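Local coordinates for protein cellulosomal scaffoldin (Acetivibrio cellulolyticus, PDB 3ZUC) that binds crystalline cellulose through this family 3b carbohydrate-binding module, one domain of a longer cellulosomal scaffoldin chain that probably also has endoglucanase activity, at residues Ile36-Ala39 and Asp40-Leu43; Val74-Asn77 and Pro78-Gly82. All coordinates share one frame; numbering follows the deposited sequence. Where two conformers were deposited one is given.

In the fold
Both contacts are local corners of one beta-sandwich carbohydrate-binding module, and they follow each other in series, neither nesting nor crossing. From the N terminus the chain passes through strands 6-12 and 24-30 of one sheet before reaching interaction 1, where residues 36-43 make a short 3-10 turn that carries it from the small strand 36-37 into strand 42-47 of the other sheet. Interaction 2 comes later, on that same second sheet: residues 74-82 bend at a cis proline near the end of strand 69-80, just before strand 83-91 runs back. The two centres are about 24 Å apart and their nearest atoms about 9 Å, without touching; strand 83-91 is a neighbour of both.

Interaction 1. Residues Ile36-Ala39 and Asp40-Leu43; sequences INLA and DVKL
The CG2 methyl of Val41 packs against the side chains of Ile36 and Leu38. Val41 CG2 lies 4.0 Å from Ile36 CG2, the two side chains running at about a right angle, and a looser 4.4 Å from Leu38 CD2. With CG1 anti to the backbone N (chi1 173°), CG2 is turned back toward the preceding residues and also rests near Asn37 O, while Val41 CB lies 3.5 Å from Leu38 O. Two successive backbone bonds hold the turn that brings these groups together: Asp40 N donates to Asn37 O at 3.1 Å, and Val41 N to Leu38 O at 2.9 Å. Each links residues three apart, as in a 3-10 turn. Asn37 starts the turn. Its CG is anti to the backbone N (chi1 -171°), which brings Asn37 OD1 to 3.1 Å from Ala39 N and closes an Asx turn. On the other arm of the amide, Asn37 ND2 stays 3.8 Å from Asp40 OD2, too far for a hydrogen bond, with amide and carboxylate planes 61° apart. On the outer side one water donates to both Ala39 O and Asp40 OD1. Farther out, Leu38 and Val41 both touch Phe91 of strand 83-91, while Ile36 and Val41 reach Leu6 of strand 6-12. The turn thus joins strand 36-37, paired with strand 97-98, to strand 42-47, which lies between strands 83-91 and 140-143.

Interaction 2. Residues Val74-Asn77 and Pro78-Gly82; sequences VKMN and PTTTG
Met76 and Thr79 meet on the inside of a bend made by the cis peptide between Asn77 and Pro78. This is the close part of the contact. Met76 CB rests 3.8 Å from Pro78 O and 4.1 Å from Thr79 CA, and Thr79 CG2 comes back to 3.6 Å from Met76 O. The methionine chain folds over at chi2 and chi3 (-73° and -69°), which takes Met76 CE round to 4.1 Å from Thr80 CG2, a methyl-to-methyl contact between obliquely set side chains. The C-terminal Pro153 touches both of these residues, and Met76 also lies on Tyr86 of the adjoining strand. The outside of the bend is more open. The bond from CA to CB of Asn77 points away from Pro78-Gly82. The ring of Pro78 is exposed beside this residue, with Pro78 CD 2.8 Å from Asn77 O as the cis linkage requires. Beyond the bend, Thr79 touches Asp84, whose backbone bonds to that of Met76, and its side chain lies about 7 Å from that of the calcium ligand Thr48. Cis geometry before Pro78, with the CA atoms of Met76 and Thr79 5.0 Å apart, fits a type VIb beta turn, which turns the chain through a corner in the hairpin of strands 69-80 and 83-91.

Interaction 1. Residues Ile36-Ala39 and Asp40-Leu43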
ATOM      1  N   ILE A  36       7.371   9.408  13.963  1.00 14.38           N
ATOM      2  CA  ILE A  36       6.972   9.723  12.609  1.00 13.50           C
ATOM      3  C   ILE A  36       5.501  10.116  12.606  1.00 12.98           C
ATOM      4  O   ILE A  36       4.646   9.396  13.148  1.00 13.55           O
ATOM      5  CB  ILE A  36       7.194   8.501  11.699  1.00 13.42           C
ATOM      6  CG1 ILE A  36       8.698   8.328  11.444  1.00 13.28           C
ATOM      7  CG2 ILE A  36       6.432   8.659  10.391  1.00 14.56           C
ATOM      8  CD1 ILE A  36       9.077   7.036  10.774  1.00 13.70           C
ATOM      9  N   ASN A  37       5.196  11.242  11.974  1.00 12.54           N
ATOM     10  CA  ASN A  37       3.813  11.697  11.839  1.00 12.69           C
ATOM     11  C   ASN A  37       3.109  10.967  10.698  1.00 10.97           C
ATOM     12  O   ASN A  37       3.395  11.222   9.523  1.00 11.21           O
ATOM     13  CB  ASN A  37       3.766  13.213  11.609  1.00 14.82           C
ATOM     14  CG  ASN A  37       2.350  13.761  11.672  1.00 17.97           C
ATOM     15  OD1 ASN A  37       1.382  13.006  11.636  1.00 19.43           O
ATOM     16  ND2 ASN A  37       2.223  15.076  11.742  1.00 20.55           N
ATOM     17  N   LEU A  38       2.191  10.071  11.025  1.00 10.60           N
ATOM     18  CA  LEU A  38       1.573   9.247  10.005  1.00 10.22           C
ATOM     19  C   LEU A  38       0.737  10.045   9.024  1.00  9.85           C
ATOM     20  O   LEU A  38       0.553   9.604   7.885  1.00 10.06           O
ATOM     21  CB  LEU A  38       0.732   8.149  10.641  1.00 10.73           C
ATOM     22  CG  LEU A  38       1.564   7.043  11.301  1.00 11.53           C
ATOM     23  CD1 LEU A  38       0.674   6.163  12.165  1.00 12.55           C
ATOM     24  CD2 LEU A  38       2.288   6.191  10.299  1.00 12.24           C
ATOM     25  N   ALA A  39       0.241  11.215   9.420  1.00 10.62           N
ATOM     26  CA  ALA A  39      -0.568  12.012   8.503  1.00 11.17           C
ATOM     27  C   ALA A  39       0.183  12.393   7.242  1.00 10.35           C
ATOM     28  O   ALA A  39      -0.433  12.669   6.218  1.00 11.36           O
ATOM     29  CB  ALA A  39      -1.086  13.267   9.198  1.00 12.57           C
ATOM     30  N   ASP A  40       1.510  12.397   7.304  1.00 10.04           N
ATOM     31  CA  ASP A  40       2.310  12.731   6.136  1.00 10.88           C
ATOM     32  C   ASP A  40       2.760  11.520   5.338  1.00  9.57           C
ATOM     33  O   ASP A  40       3.427  11.687   4.323  1.00 10.72           O
ATOM     34  CB  ASP A  40       3.521  13.533   6.568  1.00 14.31           C
ATOM     35  CG  ASP A  40       3.136  14.865   7.108  1.00 17.82           C
ATOM     36  OD1 ASP A  40       2.326  15.553   6.447  1.00 19.00           O
ATOM     37  OD2 ASP A  40       3.587  15.199   8.209  1.00 19.86           O
ATOM     38  N   VAL A  41       2.406  10.316   5.772  1.00  8.01           N
ATOM     39  CA  VAL A  41       2.865   9.102   5.102  1.00  7.34           C
ATOM     40  C   VAL A  41       1.833   8.637   4.075  1.00  6.34           C
ATOM     41  O   VAL A  41       0.636   8.575   4.365  1.00  7.36           O
ATOM     42  CB  VAL A  41       3.132   7.987   6.135  1.00  7.96           C
ATOM     43  CG1 VAL A  41       3.448   6.681   5.447  1.00  8.50           C
ATOM     44  CG2 VAL A  41       4.273   8.382   7.055  1.00  9.12           C
ATOM     45  N   LYS A  42       2.303   8.290   2.884  0.60  5.98           N
ATOM     46  CA  LYS A  42       1.466   7.673   1.862  0.60  5.72           C
ATOM     47  C   LYS A  42       2.109   6.356   1.439  0.60  5.42           C
ATOM     48  O   LYS A  42       3.334   6.189   1.563  0.60  5.54           O
ATOM     49  CB  LYS A  42       1.307   8.586   0.628  0.60  6.32           C
ATOM     50  CG  LYS A  42       0.787   9.998   0.959  0.60  7.93           C
ATOM     51  CD  LYS A  42       0.722  10.939  -0.233  0.60 10.65           C
ATOM     52  CE  LYS A  42       0.147  12.301   0.181  0.60 13.06           C
ATOM     53  NZ  LYS A  42       0.356  13.348  -0.850  0.60 15.22           N
ATOM     54  N   LEU A  43       1.289   5.447   0.920  1.00  5.30           N
ATOM     55  CA  LEU A  43       1.757   4.171   0.389  1.00  5.40           C
ATOM     56  C   LEU A  43       1.179   3.978  -1.002  1.00  4.95           C
ATOM     57  O   LEU A  43       0.034   4.356  -1.241  1.00  5.73           O
ATOM     58  CB  LEU A  43       1.282   2.994   1.265  1.00  5.63           C
ATOM     59  CG  LEU A  43       1.540   3.132   2.760  1.00  6.48           C
ATOM     60  CD1 LEU A  43       0.835   2.038   3.531  1.00  7.36           C
ATOM     61  CD2 LEU A  43       3.024   3.139   3.055  1.00  8.29           C
TER
HETATM   62  O   HOH W   1      -1.253  10.432   4.724  1.00  9.10           O
HETATM   63  O   HOH W   2      -0.738  15.598   5.751  1.00 38.02           O

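Interaction 2. Residues Val74-Asn77 and Pro78-Gly82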
ATOM      1  N   VAL A  74      -5.280   6.195  -8.823  1.00  5.89           N
ATOM      2  CA  VAL A  74      -4.698   7.157  -9.744  1.00  5.88           C
ATOM      3  C   VAL A  74      -4.195   6.397 -10.964  1.00  5.89           C
ATOM      4  O   VAL A  74      -3.677   5.295 -10.833  1.00  6.85           O
ATOM      5  CB  VAL A  74      -3.521   7.916  -9.065  1.00  6.84           C
ATOM      6  CG1 VAL A  74      -2.985   9.003  -9.997  1.00  7.78           C
ATOM      7  CG2 VAL A  74      -3.963   8.497  -7.741  1.00  8.04           C
ATOM      8  N   LYS A  75      -4.330   6.980 -12.154  1.00  6.02           N
ATOM      9  CA  LYS A  75      -3.770   6.368 -13.351  1.00  6.47           C
ATOM     10  C   LYS A  75      -2.284   6.661 -13.459  1.00  6.72           C
ATOM     11  O   LYS A  75      -1.830   7.783 -13.211  1.00  8.19           O
ATOM     12  CB  LYS A  75      -4.456   6.886 -14.617  1.00  8.41           C
ATOM     13  CG  LYS A  75      -5.935   6.813 -14.636  1.00 11.90           C
ATOM     14  CD  LYS A  75      -6.358   5.431 -14.598  1.00 12.74           C
ATOM     15  CE  LYS A  75      -7.690   5.196 -15.334  1.00 15.27           C
ATOM     16  NZ  LYS A  75      -8.797   5.578 -14.467  1.00 15.33           N
ATOM     17  N   MET A  76      -1.519   5.651 -13.872  1.00  6.39           N
ATOM     18  CA  MET A  76      -0.149   5.865 -14.292  1.00  6.66           C
ATOM     19  C   MET A  76      -0.150   6.626 -15.596  1.00  6.70           C
ATOM     20  O   MET A  76      -1.004   6.421 -16.458  1.00  8.93           O
ATOM     21  CB  MET A  76       0.549   4.539 -14.495  1.00  7.45           C
ATOM     22  CG  MET A  76       0.793   3.803 -13.237  1.00  8.13           C
ATOM     23  SD  MET A  76       2.099   4.495 -12.214  1.00  9.41           S
ATOM     24  CE  MET A  76       3.509   4.116 -13.232  1.00 11.47           C
ATOM     25  N   ASN A  77       0.803   7.543 -15.742  0.59  6.21           N
ATOM     26  CA  ASN A  77       0.936   8.325 -16.986  0.59  6.19           C
ATOM     27  C   ASN A  77       2.387   8.632 -17.257  0.59  6.94           C
ATOM     28  O   ASN A  77       2.976   9.412 -16.529  0.59  8.20           O
ATOM     29  CB  ASN A  77       0.194   9.663 -16.876  0.59  6.46           C
ATOM     30  CG  ASN A  77       0.044  10.360 -18.214  0.59  5.90           C
ATOM     31  OD1 ASN A  77       0.893  10.238 -19.106  0.59  6.59           O
ATOM     32  ND2 ASN A  77      -1.026  11.121 -18.351  0.59  6.24           N
ATOM     33  N   PRO A  78       2.990   8.029 -18.274  1.00  8.06           N
ATOM     34  CA  PRO A  78       2.450   6.971 -19.123  1.00  7.33           C
ATOM     35  C   PRO A  78       2.325   5.655 -18.374  1.00  6.89           C
ATOM     36  O   PRO A  78       2.937   5.442 -17.330  1.00  8.00           O
ATOM     37  CB  PRO A  78       3.510   6.860 -20.219  1.00  8.18           C
ATOM     38  CG  PRO A  78       4.791   7.150 -19.542  1.00 11.28           C
ATOM     39  CD  PRO A  78       4.407   8.311 -18.607  1.00 11.73           C
ATOM     40  N   THR A  79       1.538   4.752 -18.925  1.00  7.21           N
ATOM     41  CA  THR A  79       1.508   3.427 -18.360  1.00  7.89           C
ATOM     42  C   THR A  79       2.831   2.701 -18.635  1.00  7.71           C
ATOM     43  O   THR A  79       3.582   3.053 -19.545  1.00  8.50           O
ATOM     44  CB  THR A  79       0.335   2.667 -18.805  1.00 10.02           C
ATOM     45  OG1 THR A  79       0.463   2.494 -20.189  1.00 11.38           O
ATOM     46  CG2 THR A  79      -0.959   3.407 -18.502  1.00 11.72           C
ATOM     47  N   THR A  80       3.124   1.709 -17.803  1.00  7.96           N
ATOM     48  CA  THR A  80       4.339   0.958 -17.982  1.00  9.61           C
ATOM     49  C   THR A  80       4.114  -0.473 -17.581  1.00  9.68           C
ATOM     50  O   THR A  80       3.011  -0.854 -17.190  1.00  9.54           O
ATOM     51  CB  THR A  80       5.506   1.634 -17.276  1.00 12.81           C
ATOM     52  OG1 THR A  80       6.727   1.041 -17.725  1.00 14.94           O
ATOM     53  CG2 THR A  80       5.345   1.548 -15.802  1.00 14.12           C
ATOM     54  N   THR A  81       5.165  -1.270 -17.704  1.00 10.62           N
ATOM     55  CA  THR A  81       5.073  -2.680 -17.410  1.00 10.87           C
ATOM     56  C   THR A  81       4.532  -2.901 -16.010  1.00  9.37           C
ATOM     57  O   THR A  81       5.060  -2.371 -15.034  1.00 10.27           O
ATOM     58  CB  THR A  81       6.457  -3.322 -17.529  1.00 12.49           C
ATOM     59  OG1 THR A  81       7.002  -2.998 -18.810  1.00 14.42           O
ATOM     60  CG2 THR A  81       6.385  -4.827 -17.341  1.00 13.27           C
ATOM     61  N   GLY A  82       3.454  -3.662 -15.932  1.00  8.64           N
ATOM     62  CA  GLY A  82       2.877  -4.013 -14.663  1.00  7.92           C
ATOM     63  C   GLY A  82       2.102  -2.930 -13.960  1.00  6.81           C
ATOM     64  O   GLY A  82       1.616  -3.169 -12.843  1.00  6.77           O
TER